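Putative cell adhesion protein (Bacteroides thetaiotaomicron, PDB 4DGU) is a fimbrillin-like protein that probably takes part in cell adhesion as a component of a pilus built on the bacterial surface. Local coordinates at residues A[191-196]-A[217-222]; A[127-132]-A[163-168]; A[146-151]-A[201-206]; A[81-86]-A[106-111]. All blocks are in the same frame, centred on the assembly; numbering follows the deposited sequence. Where two conformers were deposited one is given.

Contact 1: residues A[191-196]-A[217-222]; sequences PQKINA and DLDLKA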
loop_
_atom_site.group_PDB
_atom_site.type_symbol
_atom_site.label_atom_id
_atom_site.label_comp_id
_atom_site.label_asym_id
_atom_site.label_seq_id
_atom_site.Cartn_x
_atom_site.Cartn_y
_atom_site.Cartn_z
ATOM N N PRO A 191 17.427 -4.417 10.943
ATOM C CA PRO A 191 15.986 -4.563 10.620
ATOM C C PRO A 191 15.084 -4.346 11.832
ATOM O O PRO A 191 15.295 -4.913 12.897
ATOM C CB PRO A 191 15.871 -6.007 10.122
ATOM C CG PRO A 191 17.251 -6.432 9.804
ATOM C CD PRO A 191 18.171 -5.672 10.680
ATOM N N GLN A 192 14.089 -3.479 11.661
ATOM C CA GLN A 192 13.121 -3.084 12.674
ATOM C C GLN A 192 11.927 -2.424 12.018
ATOM O O GLN A 192 12.019 -1.969 10.874
ATOM C CB GLN A 192 13.759 -2.120 13.695
ATOM C CG GLN A 192 14.381 -0.867 13.072
ATOM C CD GLN A 192 15.346 -0.182 13.996
ATOM O OE1 GLN A 192 14.970 0.604 14.848
ATOM N NE2 GLN A 192 16.615 -0.468 13.851
ATOM N N LYS A 193 10.828 -2.320 12.763
ATOM C CA LYS A 193 9.638 -1.657 12.302
ATOM C C LYS A 193 9.725 -0.158 12.583
ATOM O O LYS A 193 10.009 0.263 13.706
ATOM C CB LYS A 193 8.382 -2.277 12.954
ATOM C CG LYS A 193 7.079 -1.528 12.658
ATOM C CD LYS A 193 6.103 -2.375 11.882
ATOM C CE LYS A 193 4.855 -1.606 11.518
ATOM N NZ LYS A 193 3.897 -1.459 12.664
ATOM N N ILE A 194 9.438 0.642 11.548
ATOM C CA ILE A 194 9.309 2.102 11.656
ATOM C C ILE A 194 7.823 2.381 11.462
ATOM O O ILE A 194 7.257 1.939 10.469
ATOM C CB ILE A 194 10.191 2.868 10.635
ATOM C CG1 ILE A 194 11.701 2.593 10.834
ATOM C CG2 ILE A 194 9.875 4.374 10.694
ATOM C CD1 ILE A 194 12.545 3.011 9.652
ATOM N N ASN A 195 7.192 3.062 12.412
ATOM C CA ASN A 195 5.761 3.398 12.317
ATOM C C ASN A 195 5.517 4.658 11.482
ATOM O O ASN A 195 6.367 5.554 11.440
ATOM C CB ASN A 195 5.158 3.597 13.709
ATOM C CG ASN A 195 5.337 2.411 14.618
ATOM O OD1 ASN A 195 5.090 1.256 14.254
ATOM N ND2 ASN A 195 5.777 2.678 15.828
ATOM N N ALA A 196 4.341 4.721 10.830
ATOM C CA ALA A 196 3.867 5.875 10.052
ATOM C C ALA A 196 3.811 7.090 10.953
ATOM O O ALA A 196 3.351 6.996 12.105
ATOM C CB ALA A 196 2.505 5.586 9.461
ATOM N N ASP A 217 4.141 2.793 7.410
ATOM C CA ASP A 217 4.725 1.738 8.234
ATOM C C ASP A 217 5.732 0.993 7.395
ATOM O O ASP A 217 5.440 0.677 6.226
ATOM C CB ASP A 217 3.631 0.783 8.741
ATOM C CG ASP A 217 2.929 1.166 10.033
ATOM O OD1 ASP A 217 3.048 2.337 10.458
ATOM O OD2 ASP A 217 2.261 0.295 10.621
ATOM N N LEU A 218 6.942 0.767 7.950
ATOM C CA LEU A 218 8.034 0.060 7.253
ATOM C C LEU A 218 8.586 -0.989 8.149
ATOM O O LEU A 218 9.311 -0.659 9.075
ATOM C CB LEU A 218 9.165 1.018 6.808
ATOM C CG LEU A 218 8.813 2.152 5.848
ATOM C CD1 LEU A 218 9.820 3.288 5.968
ATOM C CD2 LEU A 218 8.731 1.661 4.419
ATOM N N ASP A 219 8.209 -2.244 7.920
ATOM C CA ASP A 219 8.664 -3.377 8.711
ATOM C C ASP A 219 9.888 -3.948 7.996
ATOM O O ASP A 219 9.778 -4.900 7.211
ATOM C CB ASP A 219 7.525 -4.410 8.877
ATOM C CG ASP A 219 7.730 -5.460 9.971
ATOM O OD1 ASP A 219 8.685 -5.313 10.782
ATOM O OD2 ASP A 219 6.922 -6.422 10.030
ATOM N N LEU A 220 11.044 -3.297 8.215
ATOM C CA LEU A 220 12.295 -3.588 7.517
ATOM C C LEU A 220 12.840 -4.963 7.831
ATOM O O LEU A 220 12.767 -5.423 8.970
ATOM C CB LEU A 220 13.364 -2.536 7.827
ATOM C CG LEU A 220 12.981 -1.041 7.585
ATOM C CD1 LEU A 220 13.989 -0.140 8.270
ATOM C CD2 LEU A 220 12.864 -0.704 6.090
ATOM N N LYS A 221 13.352 -5.637 6.794
ATOM C CA LYS A 221 13.935 -6.968 6.880
ATOM C C LYS A 221 15.192 -7.025 5.983
ATOM O O LYS A 221 15.585 -6.011 5.409
ATOM C CB LYS A 221 12.895 -8.032 6.454
ATOM C CG LYS A 221 11.614 -8.112 7.292
ATOM C CD LYS A 221 11.815 -8.770 8.649
ATOM C CE LYS A 221 10.632 -8.585 9.558
ATOM N NZ LYS A 221 9.475 -9.422 9.159
ATOM N N ALA A 222 15.829 -8.200 5.879
ATOM C CA ALA A 222 16.966 -8.415 4.996
ATOM C C ALA A 222 16.542 -8.114 3.553
ATOM O O ALA A 222 15.424 -8.476 3.136
ATOM C CB ALA A 222 17.459 -9.846 5.120
#
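Lys193 and Asp219 form the non-hydrogen-bonded pair of a short antiparallel ladder, their CA atoms 4.1 Å apart, and the chain directions of 191-196 and 217-222 differ by 171°. The next pair, Ile194 with Leu218, is the hydrogen-bonded one: Ile194 N donates to Leu218 O and Leu218 N to Ile194 O, each at 2.8 Å. Toward Pro191 the ladder frays. Leu220 N still reaches Gln192 O at 3.1 Å, with a bent N-H...O angle of 142°. These two-residue strands, 193-194 and 218-219, make a small sheet of their own within the fimbrillin-like fold, whose family belongs to the transthyretin clan.

On the Lys193 face, the lysine chain passes at about a right angle over CB of Asp219 and ends at Asp217. Its first torsion swings CG away from the backbone N, and bends at chi2 and chi4 bring NZ to Asp217 OD2 (3.2 Å), a salt bridge in which NZ meets OD2 from above the carboxylate plane, 65° out of it. The other oxygen, OD1, takes Ala196 N at 2.7 Å, so both oxygens of Asp217 are gripped from the facing segment. On the Ile194 face, Ile194 CD1 touches Leu220 CD1 at 3.7 Å, and Ile194, Leu218 and Leu220 all rest on Leu226 of strand 225-230. Leu218 also packs on Gly241 of a second subunit.

Contact 2: residues A[127-132]-A[163-168]; sequences RMTVPV and GTIEIN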
loop_
_atom_site.group_PDB
_atom_site.type_symbol
_atom_site.label_atom_id
_atom_site.label_comp_id
_atom_site.label_asym_id
_atom_site.label_seq_id
_atom_site.Cartn_x
_atom_site.Cartn_y
_atom_site.Cartn_z
ATOM N N ARG A 127 21.764 -9.344 1.970
ATOM C CA ARG A 127 22.186 -8.271 2.886
ATOM C C ARG A 127 21.197 -8.348 4.059
ATOM O O ARG A 127 19.985 -8.243 3.825
ATOM C CB ARG A 127 22.221 -6.885 2.216
ATOM C CG ARG A 127 22.734 -5.757 3.128
ATOM C CD ARG A 127 23.066 -4.489 2.368
ATOM N NE ARG A 127 24.337 -4.589 1.643
ATOM C CZ ARG A 127 24.467 -4.748 0.322
ATOM N NH1 ARG A 127 23.402 -4.782 -0.457
ATOM N NH2 ARG A 127 25.672 -4.844 -0.226
HETATM N N MSE A 128 21.701 -8.639 5.286
HETATM C CA MSE A 128 20.886 -8.860 6.500
HETATM C C MSE A 128 20.583 -7.558 7.236
HETATM O O MSE A 128 19.625 -7.502 8.018
HETATM C CB MSE A 128 21.543 -9.877 7.451
HETATM C CG MSE A 128 22.094 -11.134 6.751
HETATM SE SE MSE A 128 20.830 -11.980 5.531
HETATM C CE MSE A 128 19.402 -12.566 6.803
ATOM N N THR A 129 21.406 -6.519 6.979
ATOM C CA THR A 129 21.229 -5.154 7.476
ATOM C C THR A 129 20.489 -4.339 6.384
ATOM O O THR A 129 20.269 -4.850 5.273
ATOM C CB THR A 129 22.563 -4.541 7.870
ATOM O OG1 THR A 129 23.465 -4.749 6.784
ATOM C CG2 THR A 129 23.135 -5.138 9.170
ATOM N N VAL A 130 20.102 -3.080 6.700
ATOM C CA VAL A 130 19.307 -2.235 5.807
ATOM C C VAL A 130 20.111 -0.971 5.414
ATOM O O VAL A 130 20.294 -0.109 6.269
ATOM C CB VAL A 130 17.913 -1.881 6.454
ATOM C CG1 VAL A 130 17.054 -0.998 5.544
ATOM C CG2 VAL A 130 17.141 -3.149 6.857
ATOM N N PRO A 131 20.606 -0.831 4.154
ATOM C CA PRO A 131 21.317 0.409 3.781
ATOM C C PRO A 131 20.390 1.615 3.749
ATOM O O PRO A 131 19.177 1.501 3.491
ATOM C CB PRO A 131 21.862 0.123 2.374
ATOM C CG PRO A 131 21.598 -1.283 2.086
ATOM C CD PRO A 131 20.521 -1.756 3.008
ATOM N N VAL A 132 20.970 2.777 4.029
ATOM C CA VAL A 132 20.257 4.052 4.048
ATOM C C VAL A 132 20.877 4.966 2.987
ATOM O O VAL A 132 22.091 5.199 3.009
ATOM C CB VAL A 132 20.257 4.723 5.460
ATOM C CG1 VAL A 132 19.338 5.946 5.478
ATOM C CG2 VAL A 132 19.853 3.732 6.552
ATOM N N GLY A 163 21.785 -16.106 9.284
ATOM C CA GLY A 163 22.132 -14.696 9.114
ATOM C C GLY A 163 21.144 -13.651 9.606
ATOM O O GLY A 163 21.509 -12.480 9.689
ATOM N N THR A 164 19.900 -14.046 9.943
ATOM C CA THR A 164 18.797 -13.164 10.368
ATOM C C THR A 164 19.119 -12.335 11.631
ATOM O O THR A 164 19.574 -12.857 12.636
ATOM C CB THR A 164 17.515 -13.984 10.527
ATOM O OG1 THR A 164 17.152 -14.463 9.243
ATOM C CG2 THR A 164 16.349 -13.173 11.031
ATOM N N ILE A 165 18.840 -11.026 11.547
ATOM C CA ILE A 165 19.037 -10.067 12.628
ATOM C C ILE A 165 17.672 -9.669 13.172
ATOM O O ILE A 165 16.765 -9.335 12.415
ATOM C CB ILE A 165 19.876 -8.827 12.196
ATOM C CG1 ILE A 165 21.241 -9.266 11.613
ATOM C CG2 ILE A 165 20.068 -7.852 13.380
ATOM C CD1 ILE A 165 21.967 -8.201 10.805
ATOM N N GLU A 166 17.539 -9.731 14.490
ATOM C CA GLU A 166 16.315 -9.341 15.192
ATOM C C GLU A 166 16.730 -8.321 16.236
ATOM O O GLU A 166 17.656 -8.566 17.005
ATOM C CB GLU A 166 15.567 -10.569 15.782
ATOM C CG GLU A 166 14.474 -10.301 16.829
ATOM C CD GLU A 166 13.263 -9.443 16.495
ATOM O OE1 GLU A 166 12.702 -9.582 15.383
ATOM O OE2 GLU A 166 12.835 -8.671 17.384
ATOM N N ILE A 167 16.095 -7.161 16.202
ATOM C CA ILE A 167 16.375 -6.038 17.091
ATOM C C ILE A 167 15.994 -6.375 18.521
ATOM O O ILE A 167 15.093 -7.182 18.766
ATOM C CB ILE A 167 15.647 -4.729 16.562
ATOM C CG1 ILE A 167 16.386 -3.448 16.942
ATOM C CG2 ILE A 167 14.162 -4.637 16.915
ATOM C CD1 ILE A 167 17.422 -3.082 16.005
ATOM N N ASN A 168 16.710 -5.766 19.458
ATOM C CA ASN A 168 16.404 -5.822 20.888
ATOM C C ASN A 168 15.241 -4.836 21.116
ATOM O O ASN A 168 15.418 -3.620 20.949
ATOM C CB ASN A 168 17.654 -5.467 21.711
ATOM C CG ASN A 168 17.491 -5.478 23.217
ATOM O OD1 ASN A 168 16.468 -5.907 23.785
ATOM N ND2 ASN A 168 18.530 -5.018 23.902
HETATM O O HOH W 1 18.251 -9.690 8.846
#
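Met128, present as selenomethionine, lies over one face of the Gly163-Thr164 peptide. Its CE and CG are on the same side of the peptide plane, CE over the C-N bond at 3.5 Å from Thr164 N and CG out past the oxygen, 3.3 Å from Gly163 O. At the rim of the peptide, Gly163 O accepts from Gln158 NE2 and Thr164 N donates to Asn162 OD1; the methionine contact itself is made by carbon atoms. The segments belong to different sheets of this fimbrillin-like fold: 127-132 leads into the later part of strand 120-135, in the large mixed sheet, and 163-168 holds strand 165-167, in the antiparallel six-stranded sheet. The contact is therefore side-chain packing between sheets, without a beta ladder.

The reach of Met128 comes from a folded chain. Its first torsion, -45°, sets CG opposite the carbonyl carbon, and further bends at chi2 and chi3 curl CE back over the peptide. Gly163 has a positive phi, 78°, which favours glycine. Ile165 supplies the second apolar patch: CD1 touches Met128 CB at 3.8 Å and, crossing at a slant, Thr129 CG2 at 3.7 Å. The hydroxyl of Thr129 is engaged by Asn188 OD1 and His107 N. One water bridges the backbones, donating to Met128 O at 2.7 Å and accepting from Ile165 N at 3.1 Å.

Contact 3: residues A[146-151]-A[201-206]; sequences AKVELS and GTITVG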
loop_
_atom_site.group_PDB
_atom_site.type_symbol
_atom_site.label_atom_id
_atom_site.label_comp_id
_atom_site.label_asym_id
_atom_site.label_seq_id
_atom_site.Cartn_x
_atom_site.Cartn_y
_atom_site.Cartn_z
ATOM N N ALA A 146 24.462 19.469 4.505
ATOM C CA ALA A 146 23.505 19.219 5.573
ATOM C C ALA A 146 23.802 17.901 6.287
ATOM O O ALA A 146 24.227 16.929 5.653
ATOM C CB ALA A 146 22.103 19.190 5.007
ATOM N N LYS A 147 23.607 17.883 7.609
ATOM C CA LYS A 147 23.792 16.697 8.442
ATOM C C LYS A 147 22.436 15.974 8.541
ATOM O O LYS A 147 21.438 16.602 8.878
ATOM C CB LYS A 147 24.358 17.082 9.834
ATOM C CG LYS A 147 24.646 15.895 10.769
ATOM C CD LYS A 147 25.578 16.255 11.927
ATOM C CE LYS A 147 24.871 16.828 13.138
ATOM N NZ LYS A 147 25.824 17.103 14.248
ATOM N N VAL A 148 22.403 14.675 8.194
ATOM C CA VAL A 148 21.202 13.845 8.233
ATOM C C VAL A 148 21.436 12.760 9.277
ATOM O O VAL A 148 22.416 12.014 9.193
ATOM C CB VAL A 148 20.807 13.231 6.842
ATOM C CG1 VAL A 148 19.464 12.497 6.923
ATOM C CG2 VAL A 148 20.764 14.297 5.743
ATOM N N GLU A 149 20.526 12.679 10.255
ATOM C CA GLU A 149 20.585 11.686 11.326
ATOM C C GLU A 149 19.267 10.930 11.455
ATOM O O GLU A 149 18.213 11.493 11.193
ATOM C CB GLU A 149 20.895 12.365 12.663
ATOM C CG GLU A 149 22.223 13.095 12.743
ATOM C CD GLU A 149 22.401 13.825 14.062
ATOM O OE1 GLU A 149 21.687 14.832 14.284
ATOM O OE2 GLU A 149 23.232 13.373 14.885
ATOM N N LEU A 150 19.325 9.676 11.902
ATOM C CA LEU A 150 18.147 8.854 12.185
ATOM C C LEU A 150 18.171 8.412 13.637
ATOM O O LEU A 150 19.249 8.143 14.169
ATOM C CB LEU A 150 18.082 7.605 11.284
ATOM C CG LEU A 150 17.956 7.801 9.794
ATOM C CD1 LEU A 150 18.021 6.448 9.087
ATOM C CD2 LEU A 150 16.675 8.599 9.418
ATOM N N SER A 151 17.009 8.325 14.276
ATOM C CA SER A 151 16.914 7.860 15.660
ATOM C C SER A 151 16.201 6.513 15.627
ATOM O O SER A 151 14.972 6.444 15.475
ATOM C CB SER A 151 16.209 8.876 16.557
ATOM O OG SER A 151 16.002 8.326 17.846
ATOM N N GLY A 201 13.822 10.987 11.882
ATOM C CA GLY A 201 14.888 11.739 11.250
ATOM C C GLY A 201 14.970 13.218 11.537
ATOM O O GLY A 201 13.994 13.863 11.941
ATOM N N THR A 202 16.179 13.745 11.343
ATOM C CA THR A 202 16.517 15.156 11.487
ATOM C C THR A 202 17.533 15.538 10.431
ATOM O O THR A 202 18.408 14.747 10.092
ATOM C CB THR A 202 17.024 15.548 12.911
ATOM O OG1 THR A 202 18.051 14.660 13.354
ATOM C CG2 THR A 202 15.934 15.596 13.944
ATOM N N ILE A 203 17.388 16.754 9.901
ATOM C CA ILE A 203 18.309 17.355 8.953
ATOM C C ILE A 203 18.739 18.702 9.560
ATOM O O ILE A 203 17.889 19.531 9.907
ATOM C CB ILE A 203 17.808 17.454 7.481
ATOM C CG1 ILE A 203 18.864 18.129 6.584
ATOM C CG2 ILE A 203 16.432 18.115 7.358
ATOM C CD1 ILE A 203 18.826 17.756 5.194
ATOM N N THR A 204 20.056 18.869 9.741
ATOM C CA THR A 204 20.666 20.056 10.309
ATOM C C THR A 204 21.545 20.727 9.244
ATOM O O THR A 204 22.430 20.095 8.669
ATOM C CB THR A 204 21.454 19.685 11.582
ATOM O OG1 THR A 204 20.608 18.953 12.467
ATOM C CG2 THR A 204 22.029 20.903 12.301
ATOM N N VAL A 205 21.286 22.007 8.977
ATOM C CA VAL A 205 22.079 22.787 8.026
ATOM C C VAL A 205 22.103 24.222 8.551
ATOM O O VAL A 205 21.060 24.872 8.652
ATOM C CB VAL A 205 21.647 22.651 6.528
ATOM C CG1 VAL A 205 20.197 23.066 6.290
ATOM C CG2 VAL A 205 22.608 23.387 5.593
ATOM N N GLY A 206 23.295 24.648 8.960
ATOM C CA GLY A 206 23.545 25.965 9.528
ATOM C C GLY A 206 22.823 26.161 10.844
ATOM O O GLY A 206 22.043 27.112 10.980
#
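Lys147 to Leu150 run antiparallel to Gly201 to Thr204, the axes of strands 147-151 and 201-204 lying 4.7 Å apart at 165°. Two reciprocal pairs of bonds hold the ladder. Lys147 N to Thr204 O is 2.7 Å, while Glu149 N to Thr202 O is 3.0 Å. Between them, Ile203 CA approaches Lys147 O at 3.2 Å as a CA-H...O contact.

On the apolar face, Ile203 CD1 bridges Ala146 CB at 3.6 Å and Val148 CG2 at 4.0 Å. Its first torsion, 179°, carries CG1 away from the backbone N and lays the branch toward strand 147-151. Farther along the same face, Leu150 CD2 rests against Gly201 CA (4.1 Å). On the reverse face, Glu149 CB meets Thr202 OG1 at a slant, 3.7 Å away.

The apolar side continues onto Ile212 of the adjoining strand and Val228 of the facing sheet, while Leu150 and Ile203 also touch a second subunit. This layering of one sheet against another is consistent with a beta-sandwich, as expected of a fimbrillin-like member of the transthyretin clan.

Contact 4: residues A[81-86]-A[106-111]; sequences AHYPAL and EHLFGT. With ZN (zinc ion), chain D.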
loop_
_atom_site.group_PDB
_atom_site.type_symbol
_atom_site.label_atom_id
_atom_site.label_comp_id
_atom_site.label_asym_id
_atom_site.label_seq_id
_atom_site.Cartn_x
_atom_site.Cartn_y
_atom_site.Cartn_z
ATOM N N ALA A 81 28.128 -18.582 4.638
ATOM C CA ALA A 81 29.196 -17.605 4.774
ATOM C C ALA A 81 28.720 -16.292 5.378
ATOM O O ALA A 81 27.623 -15.827 5.066
ATOM C CB ALA A 81 29.839 -17.346 3.414
ATOM N N HIS A 82 29.570 -15.680 6.212
ATOM C CA HIS A 82 29.351 -14.369 6.823
ATOM C C HIS A 82 30.356 -13.365 6.296
ATOM O O HIS A 82 31.531 -13.687 6.162
ATOM C CB HIS A 82 29.455 -14.433 8.360
ATOM C CG HIS A 82 28.318 -15.140 9.025
ATOM N ND1 HIS A 82 27.186 -14.462 9.447
ATOM C CD2 HIS A 82 28.183 -16.453 9.322
ATOM C CE1 HIS A 82 26.400 -15.379 9.991
ATOM N NE2 HIS A 82 26.954 -16.595 9.933
ATOM N N TYR A 83 29.879 -12.155 5.986
ATOM C CA TYR A 83 30.700 -11.026 5.585
ATOM C C TYR A 83 30.200 -9.775 6.295
ATOM O O TYR A 83 29.039 -9.437 6.155
ATOM C CB TYR A 83 30.790 -10.783 4.067
ATOM C CG TYR A 83 31.730 -9.630 3.787
ATOM C CD1 TYR A 83 33.111 -9.789 3.902
ATOM C CD2 TYR A 83 31.238 -8.345 3.548
ATOM C CE1 TYR A 83 33.978 -8.709 3.748
ATOM C CE2 TYR A 83 32.096 -7.253 3.398
ATOM C CZ TYR A 83 33.467 -7.443 3.490
ATOM O OH TYR A 83 34.318 -6.379 3.335
ATOM N N PRO A 84 31.056 -9.071 7.066
ATOM C CA PRO A 84 32.486 -9.363 7.356
ATOM C C PRO A 84 32.676 -10.677 8.151
ATOM O O PRO A 84 31.700 -11.213 8.688
ATOM C CB PRO A 84 32.924 -8.134 8.172
ATOM C CG PRO A 84 31.903 -7.060 7.880
ATOM C CD PRO A 84 30.620 -7.829 7.729
ATOM N N ALA A 85 33.917 -11.198 8.223
ATOM C CA ALA A 85 34.242 -12.441 8.947
ATOM C C ALA A 85 33.873 -12.367 10.449
ATOM O O ALA A 85 33.887 -11.290 11.043
ATOM C CB ALA A 85 35.724 -12.761 8.800
ATOM N N LEU A 86 33.556 -13.519 11.051
ATOM C CA LEU A 86 33.212 -13.630 12.467
ATOM C C LEU A 86 34.434 -13.602 13.366
ATOM O O LEU A 86 35.551 -13.872 12.911
ATOM C CB LEU A 86 32.484 -14.960 12.734
ATOM C CG LEU A 86 31.269 -15.318 11.903
ATOM C CD1 LEU A 86 30.861 -16.750 12.170
ATOM C CD2 LEU A 86 30.117 -14.367 12.176
ATOM N N GLU A 106 27.539 -2.916 7.297
ATOM C CA GLU A 106 26.671 -3.917 6.674
ATOM C C GLU A 106 27.085 -5.344 7.068
ATOM O O GLU A 106 28.273 -5.589 7.316
ATOM C CB GLU A 106 26.713 -3.798 5.132
ATOM C CG GLU A 106 28.035 -4.194 4.484
ATOM C CD GLU A 106 28.143 -4.035 2.981
ATOM O OE1 GLU A 106 27.100 -3.903 2.297
ATOM O OE2 GLU A 106 29.293 -4.045 2.485
ATOM N N HIS A 107 26.107 -6.272 7.097
ATOM C CA HIS A 107 26.321 -7.675 7.389
ATOM C C HIS A 107 25.581 -8.499 6.365
ATOM O O HIS A 107 24.376 -8.311 6.133
ATOM C CB HIS A 107 25.903 -8.026 8.820
ATOM C CG HIS A 107 26.869 -7.501 9.840
ATOM N ND1 HIS A 107 28.096 -8.126 10.063
ATOM C CD2 HIS A 107 26.800 -6.385 10.597
ATOM C CE1 HIS A 107 28.708 -7.391 10.967
ATOM N NE2 HIS A 107 27.969 -6.333 11.317
ATOM N N LEU A 108 26.340 -9.347 5.680
ATOM C CA LEU A 108 25.860 -10.202 4.601
ATOM C C LEU A 108 26.017 -11.676 4.977
ATOM O O LEU A 108 26.946 -12.073 5.699
ATOM C CB LEU A 108 26.581 -9.887 3.258
ATOM C CG LEU A 108 27.087 -8.421 3.024
ATOM C CD1 LEU A 108 27.965 -8.334 1.789
ATOM C CD2 LEU A 108 25.970 -7.459 2.855
ATOM N N PHE A 109 25.054 -12.468 4.518
ATOM C CA PHE A 109 25.015 -13.897 4.749
ATOM C C PHE A 109 24.749 -14.586 3.433
ATOM O O PHE A 109 23.789 -14.249 2.745
ATOM C CB PHE A 109 23.971 -14.268 5.819
ATOM C CG PHE A 109 23.984 -15.733 6.154
ATOM C CD1 PHE A 109 24.993 -16.272 6.941
ATOM C CD2 PHE A 109 23.018 -16.590 5.639
ATOM C CE1 PHE A 109 25.023 -17.630 7.227
ATOM C CE2 PHE A 109 23.044 -17.943 5.937
ATOM C CZ PHE A 109 24.040 -18.452 6.740
ATOM N N GLY A 110 25.630 -15.520 3.070
ATOM C CA GLY A 110 25.528 -16.238 1.810
ATOM C C GLY A 110 25.393 -17.730 1.978
ATOM O O GLY A 110 25.794 -18.285 3.002
ATOM N N THR A 111 24.776 -18.380 0.989
ATOM C CA THR A 111 24.617 -19.836 0.948
ATOM C C THR A 111 24.895 -20.294 -0.459
ATOM O O THR A 111 24.747 -19.534 -1.420
ATOM C CB THR A 111 23.229 -20.337 1.439
ATOM O OG1 THR A 111 22.232 -19.951 0.517
ATOM C CG2 THR A 111 22.835 -19.808 2.801
HETATM ZN ZN ZN D . 28.598 -4.750 12.648
HETATM O O HOH W 2 26.672 -11.688 8.606
HETATM O O HOH W 3 29.034 -10.709 9.315
HETATM O O HOH W 4 27.936 -5.368 14.745
HETATM O O HOH W 5 27.472 -2.921 12.009
#
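Ala81 to Tyr83 pair with Leu108 to Gly110 as antiparallel neighbours in the large mixed sheet of the fimbrillin-like fold, the axes of strands 81-83 and 108-111 lying 4.8 Å apart at 156°. Four backbone hydrogen bonds join them, two at Ala81-Gly110 and two at Tyr83-Leu108; the shortest, Leu108 N to Tyr83 O, measures 2.7 Å. The ladder stops at Pro84, which follows a cis peptide.

Aromatic and apolar contacts occupy both faces of the sheet. Phe109 CD1 lies over one face of the His82 ring, 3.5 Å from CE1, with the ring planes at 59°. Leu86 CD2 comes up against the opposite face, so the imidazole is held between them, and its NE2 is bonded to Leu160 O. Across the sheet, Tyr83 and Leu108 lie side by side, CD2 to CD1 at 3.7 Å, while the phenol hydroxyl is taken up by Glu44. Pro84 CD packs 3.5 Å from His107 ND1.

Water and metal complete the contact. One water joins His82 ND1, in the plane of the ring, to Leu108 O. Another accepts from His107 ND1 at 2.8 Å and donates to Pro84 O, which probably steadies the imidazole's rotation. ND1 of His107 is held by that water, and NE2 binds a zinc ion at 2.2 Å, together with two waters.

Along the chain, contact 4 closes first; contact 2 opens next, and contacts 2 and 3 interleave, as do contacts 3 and 1. Contacts 4 and 2 (centres about 11 Å apart) share the mixed sheet, where strands 108-114 and 120-135 are neighbours, and the Arg127-Glu106 salt bridge ties them. Contacts 2 and 3 both reach the six-stranded sheet and meet where Val132 touches Leu150. Contact 1 adjoins contact 2, Pro191 packing on Met128. Contacts 3 and 4 lie far apart, about 30 Å between centres. Contact 2 thus stands between the zinc-binding His107 of contact 4 and contacts 1 and 3; contacts 1, 2 and 3 all reach a second subunit, whereas no other protein chain touches contact 4.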